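Local coordinates for glycosyl hydrolase family 2, TIM barrel domain protein (Parabacteroides merdae ATCC 43184, PDB 6DXU) that probably hydrolyses beta-glucuronides, releasing glucuronic acid, as a gut bacterial beta-glucuronidase of glycoside hydrolase family 2, at residues 638-643 and 717-722; 668-673 and 705-710; 674-679 and 693-698. One frame throughout, in Å; residues are numbered along the deposited sequence.

Interaction 1: residues 638-643 and 717-722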
ATOM      1  N   ILE D 638      52.969  38.518   9.954  1.00 25.24           N
ATOM      2  CA  ILE D 638      54.166  38.163   9.203  1.00 21.79           C
ATOM      3  C   ILE D 638      54.444  36.686   9.419  1.00 21.67           C
ATOM      4  O   ILE D 638      54.397  36.191  10.552  1.00 27.41           O
ATOM      5  CB  ILE D 638      55.365  39.050   9.623  1.00 25.66           C
ATOM      6  CG1 ILE D 638      56.606  38.741   8.776  1.00 24.51           C
ATOM      7  CG2 ILE D 638      55.653  38.913  11.118  1.00 26.55           C
ATOM      8  CD1 ILE D 638      57.722  39.821   8.945  1.00 26.88           C
ATOM      9  N   HIS D 639      54.722  35.963   8.341  1.00 22.35           N
ATOM     10  CA  HIS D 639      54.862  34.509   8.419  1.00 24.15           C
ATOM     11  C   HIS D 639      55.949  34.062   7.461  1.00 22.13           C
ATOM     12  O   HIS D 639      55.766  34.134   6.240  1.00 26.58           O
ATOM     13  CB  HIS D 639      53.547  33.794   8.090  1.00 23.58           C
ATOM     14  CG  HIS D 639      53.644  32.299   8.170  1.00 23.47           C
ATOM     15  ND1 HIS D 639      53.425  31.603   9.338  1.00 24.82           N
ATOM     16  CD2 HIS D 639      53.956  31.371   7.232  1.00 22.23           C
ATOM     17  CE1 HIS D 639      53.593  30.310   9.117  1.00 25.53           C
ATOM     18  NE2 HIS D 639      53.918  30.144   7.847  1.00 25.68           N
ATOM     19  N   ILE D 640      57.074  33.600   8.006  1.00 22.99           N
ATOM     20  CA  ILE D 640      58.084  32.941   7.187  1.00 24.23           C
ATOM     21  C   ILE D 640      57.567  31.576   6.766  1.00 22.99           C
ATOM     22  O   ILE D 640      57.154  30.771   7.614  1.00 22.62           O
ATOM     23  CB  ILE D 640      59.400  32.775   7.966  1.00 21.47           C
ATOM     24  CG1 ILE D 640      59.911  34.119   8.514  1.00 23.89           C
ATOM     25  CG2 ILE D 640      60.423  32.098   7.073  1.00 22.44           C
ATOM     26  CD1 ILE D 640      60.833  33.946   9.738  1.00 27.61           C
ATOM     27  N   TYR D 641      57.618  31.286   5.462  1.00 22.21           N
ATOM     28  CA  TYR D 641      57.214  29.961   5.008  1.00 26.23           C
ATOM     29  C   TYR D 641      58.168  28.920   5.576  1.00 30.36           C
ATOM     30  O   TYR D 641      59.392  29.083   5.511  1.00 26.52           O
ATOM     31  CB  TYR D 641      57.177  29.876   3.473  1.00 22.60           C
ATOM     32  CG  TYR D 641      56.915  28.469   2.968  1.00 24.07           C
ATOM     33  CD1 TYR D 641      55.612  27.984   2.812  1.00 23.18           C
ATOM     34  CD2 TYR D 641      57.969  27.614   2.663  1.00 25.03           C
ATOM     35  CE1 TYR D 641      55.382  26.689   2.368  1.00 25.97           C
ATOM     36  CE2 TYR D 641      57.742  26.323   2.221  1.00 27.44           C
ATOM     37  CZ  TYR D 641      56.448  25.868   2.071  1.00 24.73           C
ATOM     38  OH  TYR D 641      56.238  24.585   1.624  1.00 23.34           O
ATOM     39  N   GLY D 642      57.601  27.849   6.134  1.00 24.04           N
ATOM     40  CA  GLY D 642      58.399  26.719   6.580  1.00 24.13           C
ATOM     41  C   GLY D 642      58.336  26.451   8.069  1.00 25.05           C
ATOM     42  O   GLY D 642      59.261  25.861   8.635  1.00 25.09           O
ATOM     43  N   HIS D 643      57.250  26.864   8.727  1.00 26.13           N
ATOM     44  CA  HIS D 643      57.110  26.542  10.145  1.00 28.49           C
ATOM     45  C   HIS D 643      57.105  25.036  10.396  1.00 28.40           C
ATOM     46  O   HIS D 643      57.619  24.585  11.427  1.00 29.97           O
ATOM     47  CB  HIS D 643      55.836  27.173  10.702  1.00 27.42           C
ATOM     48  CG  HIS D 643      55.996  28.609  11.086  1.00 30.86           C
ATOM     49  ND1 HIS D 643      55.811  29.059  12.375  1.00 35.65           N
ATOM     50  CD2 HIS D 643      56.350  29.694  10.357  1.00 27.62           C
ATOM     51  CE1 HIS D 643      56.024  30.362  12.421  1.00 34.38           C
ATOM     52  NE2 HIS D 643      56.350  30.773  11.209  1.00 29.39           N
ATOM     53  N   VAL D 717      55.938  43.830  13.791  1.00 34.74           N
ATOM     54  CA  VAL D 717      55.669  42.436  14.120  1.00 34.12           C
ATOM     55  C   VAL D 717      56.845  41.597  13.648  1.00 29.04           C
ATOM     56  O   VAL D 717      57.547  41.950  12.699  1.00 29.34           O
ATOM     57  CB  VAL D 717      54.359  41.919  13.477  1.00 26.55           C
ATOM     58  CG1 VAL D 717      53.140  42.565  14.144  1.00 31.88           C
ATOM     59  CG2 VAL D 717      54.371  42.176  11.980  1.00 25.59           C
ATOM     60  N   SER D 718      57.017  40.439  14.286  1.00 30.48           N
ATOM     61  CA  SER D 718      58.143  39.570  13.996  1.00 28.90           C
ATOM     62  C   SER D 718      57.688  38.119  13.928  1.00 29.00           C
ATOM     63  O   SER D 718      56.675  37.735  14.512  1.00 30.05           O
ATOM     64  CB  SER D 718      59.243  39.703  15.066  1.00 28.72           C
ATOM     65  OG  SER D 718      59.663  41.050  15.181  1.00 42.66           O
ATOM     66  N   ASP D 719      58.475  37.315  13.209  1.00 26.00           N
ATOM     67  CA  ASP D 719      58.300  35.871  13.124  1.00 27.28           C
ATOM     68  C   ASP D 719      59.676  35.228  13.165  1.00 31.74           C
ATOM     69  O   ASP D 719      60.660  35.808  12.698  1.00 28.45           O
ATOM     70  CB  ASP D 719      57.568  35.443  11.840  1.00 28.00           C
ATOM     71  CG  ASP D 719      57.168  33.984  11.864  1.00 30.27           C
ATOM     72  OD1 ASP D 719      56.959  33.461  12.979  1.00 33.55           O
ATOM     73  OD2 ASP D 719      57.087  33.353  10.785  1.00 27.06           O
ATOM     74  N   VAL D 720      59.736  34.006  13.683  1.00 31.99           N
ATOM     75  CA  VAL D 720      60.995  33.282  13.821  1.00 31.12           C
ATOM     76  C   VAL D 720      60.737  31.807  13.574  1.00 29.54           C
ATOM     77  O   VAL D 720      59.783  31.240  14.118  1.00 33.62           O
ATOM     78  CB  VAL D 720      61.615  33.451  15.224  1.00 32.73           C
ATOM     79  CG1 VAL D 720      62.926  32.689  15.315  1.00 31.83           C
ATOM     80  CG2 VAL D 720      61.823  34.908  15.568  1.00 39.18           C
ATOM     81  N   ILE D 721      61.604  31.174  12.786  1.00 23.69           N
ATOM     82  CA  ILE D 721      61.581  29.728  12.622  1.00 26.28           C
ATOM     83  C   ILE D 721      63.008  29.215  12.746  1.00 30.66           C
ATOM     84  O   ILE D 721      63.980  29.953  12.568  1.00 30.64           O
ATOM     85  CB  ILE D 721      60.978  29.261  11.278  1.00 29.17           C
ATOM     86  CG1 ILE D 721      61.869  29.674  10.104  1.00 29.27           C
ATOM     87  CG2 ILE D 721      59.550  29.769  11.114  1.00 28.94           C
ATOM     88  CD1 ILE D 721      61.474  29.022   8.786  1.00 28.86           C
ATOM     89  N   ARG D 722      63.121  27.929  13.058  1.00 29.22           N
ATOM     90  CA  ARG D 722      64.395  27.227  13.082  1.00 34.26           C
ATOM     91  C   ARG D 722      64.338  26.088  12.080  1.00 32.05           C
ATOM     92  O   ARG D 722      63.349  25.349  12.027  1.00 32.83           O
ATOM     93  CB  ARG D 722      64.710  26.703  14.486  1.00 34.54           C
ATOM     94  CG  ARG D 722      64.733  27.802  15.542  1.00 37.38           C
ATOM     95  CD  ARG D 722      65.087  27.246  16.910  1.00 51.63           C
ATOM     96  NE  ARG D 722      65.408  28.310  17.859  1.00 58.51           N
TER
HETATM   97  O   HOH W   1      60.732  25.233  10.973  1.00 29.89           O
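Asp719 reaches across from strand 717-722 and takes two donors from 638-643 on one carboxylate oxygen. This is the tight part of the contact. His643 NE2 gives its proton to Asp719 OD2 at 2.7 Å, almost straight, on the syn lone pair. Ile640 N reaches Asp719 OD2 at 2.8 Å, on the anti lone pair. Ring and carboxylate lie within 9° of coplanar, and the donor bond runs in the ring plane. The carboxyl carbon of Asp719 stands anti to its own backbone N (chi1 -170°), which carries the acid over toward the loop after strand 638-640. Ile721 CG2 sits over one face of the His643 ring, 3.5 Å from the ring centroid, as a CH-pi contact. The two strands belong to different sheets. They face each other across a beta sandwich, their axes 6.2 Å apart at the closest and running nearly parallel. Beside the carboxylate lies apolar packing. Ile640 CG2 meets Ile721 CD1 at 3.7 Å, and Ile638 CG2 meets Val717 CG2 at 3.6 Å. Ile638 and Ile640 also rest on Ala706 of strand 700-710. With an alanine at Asp719, the Ile640 N-H and His643 NE2 would probably lose their shared acceptor, and the imidazole would be held chiefly by Ile721. The other side is looser. Ser718 and Val720 point away from 638-643. His643 as a residue is exposed, although its ring is bonded and packed. Near Gly642 a water adds a link: water 1 bridges Gly642 O and Arg722 O, 2.8 Å from each. The backbone angles of Gly642 would jam a beta carbon against the preceding carbonyl. Beyond the contact, His639 NE2 bonds Glu623 and Tyr641 OH bonds His524.

Interaction 2: residues 668-673 and 705-710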
ATOM      1  N   GLU D 668      62.418  43.126   6.964  1.00 29.34           N
ATOM      2  CA  GLU D 668      63.829  42.758   6.994  1.00 33.77           C
ATOM      3  C   GLU D 668      63.960  41.306   7.435  1.00 27.09           C
ATOM      4  O   GLU D 668      63.351  40.897   8.428  1.00 29.99           O
ATOM      5  CB  GLU D 668      64.625  43.675   7.927  1.00 27.14           C
ATOM      6  CG  GLU D 668      66.125  43.397   7.915  1.00 30.99           C
ATOM      7  CD  GLU D 668      66.928  44.506   8.569  1.00 38.02           C
ATOM      8  OE1 GLU D 668      68.172  44.513   8.416  1.00 33.93           O
ATOM      9  OE2 GLU D 668      66.314  45.345   9.262  1.00 34.17           O
ATOM     10  N   LEU D 669      64.758  40.536   6.702  1.00 27.41           N
ATOM     11  CA  LEU D 669      65.041  39.149   7.042  1.00 26.82           C
ATOM     12  C   LEU D 669      66.423  39.018   7.676  1.00 33.08           C
ATOM     13  O   LEU D 669      67.390  39.624   7.210  1.00 30.35           O
ATOM     14  CB  LEU D 669      64.975  38.263   5.798  1.00 29.40           C
ATOM     15  CG  LEU D 669      64.953  36.748   6.018  1.00 31.14           C
ATOM     16  CD1 LEU D 669      63.605  36.312   6.578  1.00 29.24           C
ATOM     17  CD2 LEU D 669      65.234  36.023   4.708  1.00 26.84           C
ATOM     18  N   PHE D 670      66.518  38.183   8.710  1.00 30.05           N
ATOM     19  CA  PHE D 670      67.776  37.869   9.376  1.00 31.71           C
ATOM     20  C   PHE D 670      67.985  36.364   9.357  1.00 32.37           C
ATOM     21  O   PHE D 670      67.064  35.606   9.682  1.00 34.84           O
ATOM     22  CB  PHE D 670      67.777  38.351  10.824  1.00 26.83           C
ATOM     23  CG  PHE D 670      67.574  39.828  10.980  1.00 30.53           C
ATOM     24  CD1 PHE D 670      68.664  40.672  11.168  1.00 31.84           C
ATOM     25  CD2 PHE D 670      66.298  40.375  10.971  1.00 33.86           C
ATOM     26  CE1 PHE D 670      68.487  42.042  11.318  1.00 30.99           C
ATOM     27  CE2 PHE D 670      66.114  41.745  11.127  1.00 34.73           C
ATOM     28  CZ  PHE D 670      67.213  42.578  11.302  1.00 33.23           C
ATOM     29  N   VAL D 671      69.183  35.926   8.981  1.00 28.60           N
ATOM     30  CA  VAL D 671      69.542  34.511   9.033  1.00 26.85           C
ATOM     31  C   VAL D 671      70.717  34.374   9.988  1.00 35.31           C
ATOM     32  O   VAL D 671      71.797  34.923   9.731  1.00 30.58           O
ATOM     33  CB  VAL D 671      69.880  33.945   7.647  1.00 29.32           C
ATOM     34  CG1 VAL D 671      70.397  32.510   7.769  1.00 28.13           C
ATOM     35  CG2 VAL D 671      68.645  33.995   6.747  1.00 33.01           C
ATOM     36  N   ASN D 672      70.497  33.667  11.102  1.00 30.64           N
ATOM     37  CA  ASN D 672      71.499  33.542  12.168  1.00 28.27           C
ATOM     38  C   ASN D 672      71.968  34.914  12.654  1.00 35.47           C
ATOM     39  O   ASN D 672      73.150  35.135  12.938  1.00 32.71           O
ATOM     40  CB  ASN D 672      72.660  32.678  11.694  1.00 32.04           C
ATOM     41  CG  ASN D 672      72.197  31.287  11.315  1.00 30.04           C
ATOM     42  OD1 ASN D 672      71.395  30.692  12.033  1.00 30.12           O
ATOM     43  ND2 ASN D 672      72.646  30.783  10.170  1.00 29.14           N
ATOM     44  N   GLY D 673      71.019  35.847  12.765  1.00 28.69           N
ATOM     45  CA  GLY D 673      71.298  37.175  13.277  1.00 30.81           C
ATOM     46  C   GLY D 673      71.880  38.146  12.276  1.00 34.60           C
ATOM     47  O   GLY D 673      72.021  39.338  12.605  1.00 31.52           O
ATOM     48  N   ARG D 705      64.667  34.888  11.065  1.00 29.84           N
ATOM     49  CA  ARG D 705      63.815  35.861  11.720  1.00 27.53           C
ATOM     50  C   ARG D 705      63.420  36.921  10.709  1.00 31.27           C
ATOM     51  O   ARG D 705      64.233  37.337   9.876  1.00 32.73           O
ATOM     52  CB  ARG D 705      64.533  36.494  12.935  1.00 28.26           C
ATOM     53  CG  ARG D 705      63.713  37.557  13.668  1.00 34.32           C
ATOM     54  CD  ARG D 705      64.483  38.139  14.850  1.00 44.16           C
ATOM     55  NE  ARG D 705      64.887  37.105  15.799  1.00 44.79           N
ATOM     56  CZ  ARG D 705      64.200  36.786  16.892  1.00 52.10           C
ATOM     57  NH1 ARG D 705      63.072  37.428  17.178  1.00 56.54           N
ATOM     58  NH2 ARG D 705      64.635  35.824  17.699  1.00 53.69           N
ATOM     59  N   ALA D 706      62.171  37.356  10.784  1.00 28.21           N
ATOM     60  CA  ALA D 706      61.649  38.359   9.878  1.00 24.68           C
ATOM     61  C   ALA D 706      60.999  39.431  10.731  1.00 24.53           C
ATOM     62  O   ALA D 706      60.247  39.118  11.656  1.00 28.09           O
ATOM     63  CB  ALA D 706      60.645  37.741   8.888  1.00 24.87           C
ATOM     64  N   VAL D 707      61.301  40.690  10.434  1.00 28.23           N
ATOM     65  CA  VAL D 707      60.756  41.822  11.170  1.00 23.33           C
ATOM     66  C   VAL D 707      60.053  42.718  10.171  1.00 29.25           C
ATOM     67  O   VAL D 707      60.642  43.095   9.151  1.00 32.96           O
ATOM     68  CB  VAL D 707      61.854  42.601  11.927  1.00 27.91           C
ATOM     69  CG1 VAL D 707      61.235  43.769  12.708  1.00 29.30           C
ATOM     70  CG2 VAL D 707      62.617  41.676  12.855  1.00 32.59           C
ATOM     71  N   GLY D 708      58.797  43.041  10.445  1.00 31.06           N
ATOM     72  CA  GLY D 708      58.012  43.855   9.537  1.00 28.65           C
ATOM     73  C   GLY D 708      57.418  45.061  10.229  1.00 30.97           C
ATOM     74  O   GLY D 708      57.198  45.070  11.436  1.00 32.40           O
ATOM     75  N   VAL D 709      57.157  46.086   9.433  1.00 27.96           N
ATOM     76  CA  VAL D 709      56.450  47.273   9.883  1.00 34.30           C
ATOM     77  C   VAL D 709      55.305  47.528   8.910  1.00 36.17           C
ATOM     78  O   VAL D 709      55.469  47.404   7.692  1.00 32.92           O
ATOM     79  CB  VAL D 709      57.384  48.502   9.981  1.00 37.90           C
ATOM     80  CG1 VAL D 709      58.116  48.724   8.665  1.00 38.46           C
ATOM     81  CG2 VAL D 709      56.581  49.740  10.336  1.00 40.65           C
ATOM     82  N   LYS D 710      54.146  47.867   9.451  1.00 36.89           N
ATOM     83  CA  LYS D 710      52.987  48.259   8.656  1.00 46.29           C
ATOM     84  C   LYS D 710      52.744  49.734   8.938  1.00 44.64           C
ATOM     85  O   LYS D 710      52.455  50.115  10.077  1.00 48.66           O
ATOM     86  CB  LYS D 710      51.758  47.408   8.976  1.00 35.60           C
ATOM     87  CG  LYS D 710      50.749  47.354   7.826  1.00 33.93           C
ATOM     88  CD  LYS D 710      49.837  46.136   7.894  1.00 32.28           C
ATOM     89  CE  LYS D 710      48.854  46.108   6.729  1.00 34.24           C
ATOM     90  NZ  LYS D 710      47.863  47.197   6.809  1.00 43.66           N
TER
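Phe670 turns its ring away from its own carbonyl carbon and beside its backbone N (chi1 -59°), and this carries CE2 to the methyl CG2 of Val707. Phe670 CE2 and Val707 CG2 meet at 3.9 Å, the methyl oblique to the ring. The edge of the Phe670 ring, at CD2, lies 3.8 Å from Arg705 O, which is close to the ring plane. Leu669 has CG anti to the backbone N (chi1 -167°). Leu669 CD1 reaches Ala706 CB at 4.0 Å on the other face of the sheet. The backbone does most of the holding. Strands 668-671 and 705-710 run antiparallel as neighbours in a five-stranded sheet, one layer of the beta sandwich. Glu668 with Val707 and Phe670 with Arg705 are hydrogen-bonded pairs; Leu669 with Ala706 between them is a non-hydrogen-bonded pair. Four bonds make the ladder. Phe670 N to Arg705 O measures 2.7 Å and Glu668 N to Val707 O 2.8 Å. The return bonds, Val707 N to Glu668 O and Arg705 N to Phe670 O, are both 2.9 Å. In the gap between bonded pairs, Ala706 CA gives a CA-H...O contact to Glu668 O at 3.4 Å, and Leu669 CA gives a similar one to Arg705 O. Glu668, Phe670, Arg705 and Val707 line a partly exposed face. There the polar ends turn to other partners: Glu668 OE1 lies close to Ser675 OG, at a separation too short to be judged, and the guanidinium of Arg705 forms a salt bridge with Glu703. Leu669 and Ala706 line the opposite face, which is buried. It looks toward the partner sheet, where Leu669 touches Trp693 and Cys695 of strand 692-696.

Interaction 3: residues 674-679 and 693-698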
ATOM      1  N   VAL D 674      72.186  37.694  11.060  1.00 31.60           N
ATOM      2  CA  VAL D 674      72.812  38.525  10.037  1.00 29.70           C
ATOM      3  C   VAL D 674      71.723  39.062   9.118  1.00 35.96           C
ATOM      4  O   VAL D 674      70.981  38.287   8.501  1.00 29.48           O
ATOM      5  CB  VAL D 674      73.854  37.727   9.238  1.00 34.17           C
ATOM      6  CG1 VAL D 674      74.489  38.607   8.164  1.00 36.84           C
ATOM      7  CG2 VAL D 674      74.926  37.156  10.166  1.00 35.52           C
ATOM      8  N   SER D 675      71.631  40.386   9.010  1.00 29.59           N
ATOM      9  CA  SER D 675      70.615  40.981   8.152  1.00 33.97           C
ATOM     10  C   SER D 675      70.834  40.592   6.696  1.00 36.13           C
ATOM     11  O   SER D 675      71.966  40.547   6.206  1.00 31.38           O
ATOM     12  CB  SER D 675      70.617  42.502   8.279  1.00 35.99           C
ATOM     13  OG  SER D 675      69.776  43.078   7.287  1.00 30.90           O
ATOM     14  N   GLN D 676      69.735  40.270   6.013  1.00 30.96           N
ATOM     15  CA  GLN D 676      69.740  40.000   4.584  1.00 25.51           C
ATOM     16  C   GLN D 676      69.115  41.132   3.787  1.00 28.11           C
ATOM     17  O   GLN D 676      68.891  40.980   2.582  1.00 30.85           O
ATOM     18  CB  GLN D 676      69.009  38.688   4.292  1.00 31.91           C
ATOM     19  CG  GLN D 676      69.506  37.540   5.133  1.00 32.12           C
ATOM     20  CD  GLN D 676      70.933  37.166   4.790  1.00 33.72           C
ATOM     21  OE1 GLN D 676      71.245  36.820   3.647  1.00 36.20           O
ATOM     22  NE2 GLN D 676      71.810  37.222   5.785  1.00 30.40           N
ATOM     23  N   GLY D 677      68.814  42.253   4.431  1.00 35.00           N
ATOM     24  CA  GLY D 677      68.291  43.409   3.738  1.00 36.36           C
ATOM     25  C   GLY D 677      66.787  43.566   3.911  1.00 36.60           C
ATOM     26  O   GLY D 677      66.051  42.612   4.191  1.00 32.45           O
ATOM     27  N   VAL D 678      66.336  44.800   3.732  1.00 32.73           N
ATOM     28  CA  VAL D 678      64.929  45.171   3.800  1.00 31.37           C
ATOM     29  C   VAL D 678      64.330  45.069   2.409  1.00 33.38           C
ATOM     30  O   VAL D 678      64.952  45.484   1.426  1.00 32.21           O
ATOM     31  CB  VAL D 678      64.788  46.597   4.367  1.00 34.91           C
ATOM     32  CG1 VAL D 678      63.325  47.029   4.429  1.00 30.09           C
ATOM     33  CG2 VAL D 678      65.441  46.680   5.742  1.00 33.32           C
ATOM     34  N   LYS D 679      63.117  44.519   2.314  1.00 31.81           N
ATOM     35  CA  LYS D 679      62.390  44.478   1.054  1.00 31.55           C
ATOM     36  C   LYS D 679      61.002  45.068   1.248  1.00 30.64           C
ATOM     37  O   LYS D 679      60.422  44.996   2.334  1.00 30.56           O
ATOM     38  CB  LYS D 679      62.299  43.060   0.499  1.00 32.29           C
ATOM     39  CG  LYS D 679      63.682  42.487   0.245  1.00 36.76           C
ATOM     40  CD  LYS D 679      63.717  41.510  -0.899  1.00 35.87           C
ATOM     41  CE  LYS D 679      65.169  41.155  -1.219  1.00 33.17           C
ATOM     42  NZ  LYS D 679      65.272  39.973  -2.112  1.00 34.94           N
ATOM     43  N   TRP D 693      63.881  36.256  -0.374  1.00 30.16           N
ATOM     44  CA  TRP D 693      65.330  36.377  -0.238  1.00 30.19           C
ATOM     45  C   TRP D 693      65.967  35.072  -0.690  1.00 31.33           C
ATOM     46  O   TRP D 693      65.313  34.029  -0.749  1.00 29.37           O
ATOM     47  CB  TRP D 693      65.760  36.669   1.204  1.00 26.27           C
ATOM     48  CG  TRP D 693      65.411  38.027   1.749  1.00 31.24           C
ATOM     49  CD1 TRP D 693      66.265  39.083   1.921  1.00 31.23           C
ATOM     50  CD2 TRP D 693      64.127  38.467   2.224  1.00 29.83           C
ATOM     51  NE1 TRP D 693      65.593  40.154   2.465  1.00 31.68           N
ATOM     52  CE2 TRP D 693      64.280  39.804   2.662  1.00 32.74           C
ATOM     53  CE3 TRP D 693      62.864  37.861   2.324  1.00 30.68           C
ATOM     54  CZ2 TRP D 693      63.221  40.547   3.185  1.00 28.43           C
ATOM     55  CZ3 TRP D 693      61.807  38.600   2.844  1.00 28.73           C
ATOM     56  CH2 TRP D 693      61.996  39.932   3.271  1.00 32.93           C
ATOM     57  N   ASN D 694      67.247  35.130  -1.048  1.00 31.49           N
ATOM     58  CA  ASN D 694      68.013  33.923  -1.349  1.00 30.95           C
ATOM     59  C   ASN D 694      69.245  33.950  -0.453  1.00 34.24           C
ATOM     60  O   ASN D 694      70.103  34.828  -0.607  1.00 31.18           O
ATOM     61  CB  ASN D 694      68.378  33.867  -2.828  1.00 35.01           C
ATOM     62  CG  ASN D 694      67.166  33.585  -3.710  1.00 41.55           C
ATOM     63  OD1 ASN D 694      66.381  34.490  -4.004  1.00 47.32           O
ATOM     64  ND2 ASN D 694      67.011  32.346  -4.133  1.00 32.24           N
ATOM     65  N   CYS D 695      69.322  33.012   0.494  1.00 28.60           N
ATOM     66  CA  CYS D 695      70.279  33.090   1.588  1.00 29.73           C
ATOM     67  C   CYS D 695      71.010  31.773   1.783  1.00 30.80           C
ATOM     68  O   CYS D 695      70.466  30.693   1.539  1.00 29.76           O
ATOM     69  CB  CYS D 695      69.588  33.462   2.897  1.00 28.95           C
ATOM     70  SG  CYS D 695      68.488  34.840   2.745  1.00 36.02           S
ATOM     71  N   VAL D 696      72.247  31.875   2.270  1.00 28.61           N
ATOM     72  CA  VAL D 696      73.052  30.695   2.572  1.00 31.34           C
ATOM     73  C   VAL D 696      72.651  30.158   3.939  1.00 30.79           C
ATOM     74  O   VAL D 696      72.578  30.911   4.918  1.00 29.95           O
ATOM     75  CB  VAL D 696      74.551  31.039   2.527  1.00 36.12           C
ATOM     76  CG1 VAL D 696      75.391  29.853   2.975  1.00 39.11           C
ATOM     77  CG2 VAL D 696      74.951  31.467   1.124  1.00 38.83           C
ATOM     78  N   TYR D 697      72.354  28.861   3.997  1.00 28.47           N
ATOM     79  CA  TYR D 697      72.151  28.147   5.251  1.00 28.85           C
ATOM     80  C   TYR D 697      73.446  27.466   5.670  1.00 29.77           C
ATOM     81  O   TYR D 697      74.159  26.906   4.835  1.00 33.06           O
ATOM     82  CB  TYR D 697      71.073  27.069   5.107  1.00 30.47           C
ATOM     83  CG  TYR D 697      69.636  27.526   5.140  1.00 28.59           C
ATOM     84  CD1 TYR D 697      68.783  27.127   6.173  1.00 31.56           C
ATOM     85  CD2 TYR D 697      69.117  28.323   4.132  1.00 29.46           C
ATOM     86  CE1 TYR D 697      67.444  27.526   6.200  1.00 29.30           C
ATOM     87  CE2 TYR D 697      67.786  28.724   4.145  1.00 31.74           C
ATOM     88  CZ  TYR D 697      66.957  28.326   5.178  1.00 32.20           C
ATOM     89  OH  TYR D 697      65.645  28.736   5.182  1.00 26.92           O
ATOM     90  N   GLN D 698      73.708  27.453   6.972  1.00 30.92           N
ATOM     91  CA  GLN D 698      74.821  26.675   7.510  1.00 34.76           C
ATOM     92  C   GLN D 698      74.388  25.224   7.674  1.00 36.92           C
ATOM     93  O   GLN D 698      73.269  24.947   8.118  1.00 31.74           O
ATOM     94  CB  GLN D 698      75.261  27.251   8.859  1.00 33.54           C
ATOM     95  CG  GLN D 698      75.773  28.666   8.740  1.00 35.73           C
ATOM     96  CD  GLN D 698      77.029  28.751   7.910  1.00 42.01           C
ATOM     97  OE1 GLN D 698      77.889  27.877   7.987  1.00 43.00           O
ATOM     98  NE2 GLN D 698      77.091  29.744   7.028  1.00 46.44           N
TER
HETATM   99  O   HOH W   2      73.221  34.587   2.743  1.00 37.40           O
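Lys679 lies along one face of the Trp693 indole. Its chain is bent at chi2 (-149°) and then runs extended over the rings, sliding past the tryptophan in the opposite direction. Lys679 CG comes 3.6 Å from Trp693 CZ2, above the rim of the six-membered ring. Further out, CE makes a CH-pi contact over the five-membered ring. Lys679 NZ stands 4.4 Å from the centroid of the Trp693 five-membered ring, 17° off its normal, a cation-pi contact. The same ammonium also bonds Arg692 O, so the charge has a polar partner as well as the ring.

One direct hydrogen bond joins the segments. Trp693 NE1 donates to Gly677 O at 3.0 Å, bent to 143°, from above the carbonyl plane. A second polar link is by water: water 2 gives a proton to Gln676 OE1 at 3.1 Å and accepts from Val696 N. The amide of Gln676 is steadied within its own strand, Gln676 NE2 donating to Val674 O at 3.0 Å. In the same strand Ser675 OG accepts from Gly677 N, an ST turn.

Van der Waals contacts complete the interface. Gln676 CB touches Trp693 CD1 at 3.6 Å, and Gln676 CG lies 3.7 Å from Cys695 SG.

Strands 674-679 and 693-696 run antiparallel but 8.5 Å apart, in opposite sheets of the sandwich. Strand 674-680 ends the five-stranded sheet beside 666-671, and 692-696 ends the three-stranded sheet beside 655-662. The indole lies between them, touching Val667 and Leu669 on one sheet and Val660 on the other.

Overall arrangement
Following the chain, residues 638-643 open the widest loop, which interaction 1 closes when strand 715-726 returns. Within that loop, 668-673 pairs with 705-710 in interaction 2. Inside this again, 674-679 meets 693-698 in interaction 3. The three are thus concentric and none crosses another. Interaction 2 joins neighbours within the five-stranded sheet. Interactions 1 and 3 join that sheet to the three-stranded one, at different places, with nearest atoms about 6 Å apart. Interaction 2 touches both: Asp719 O and Val717 O bond Ala706 N and Gly708 N, while Leu669 O bonds Gln676 N. Together they tie both layers of one beta-sandwich domain.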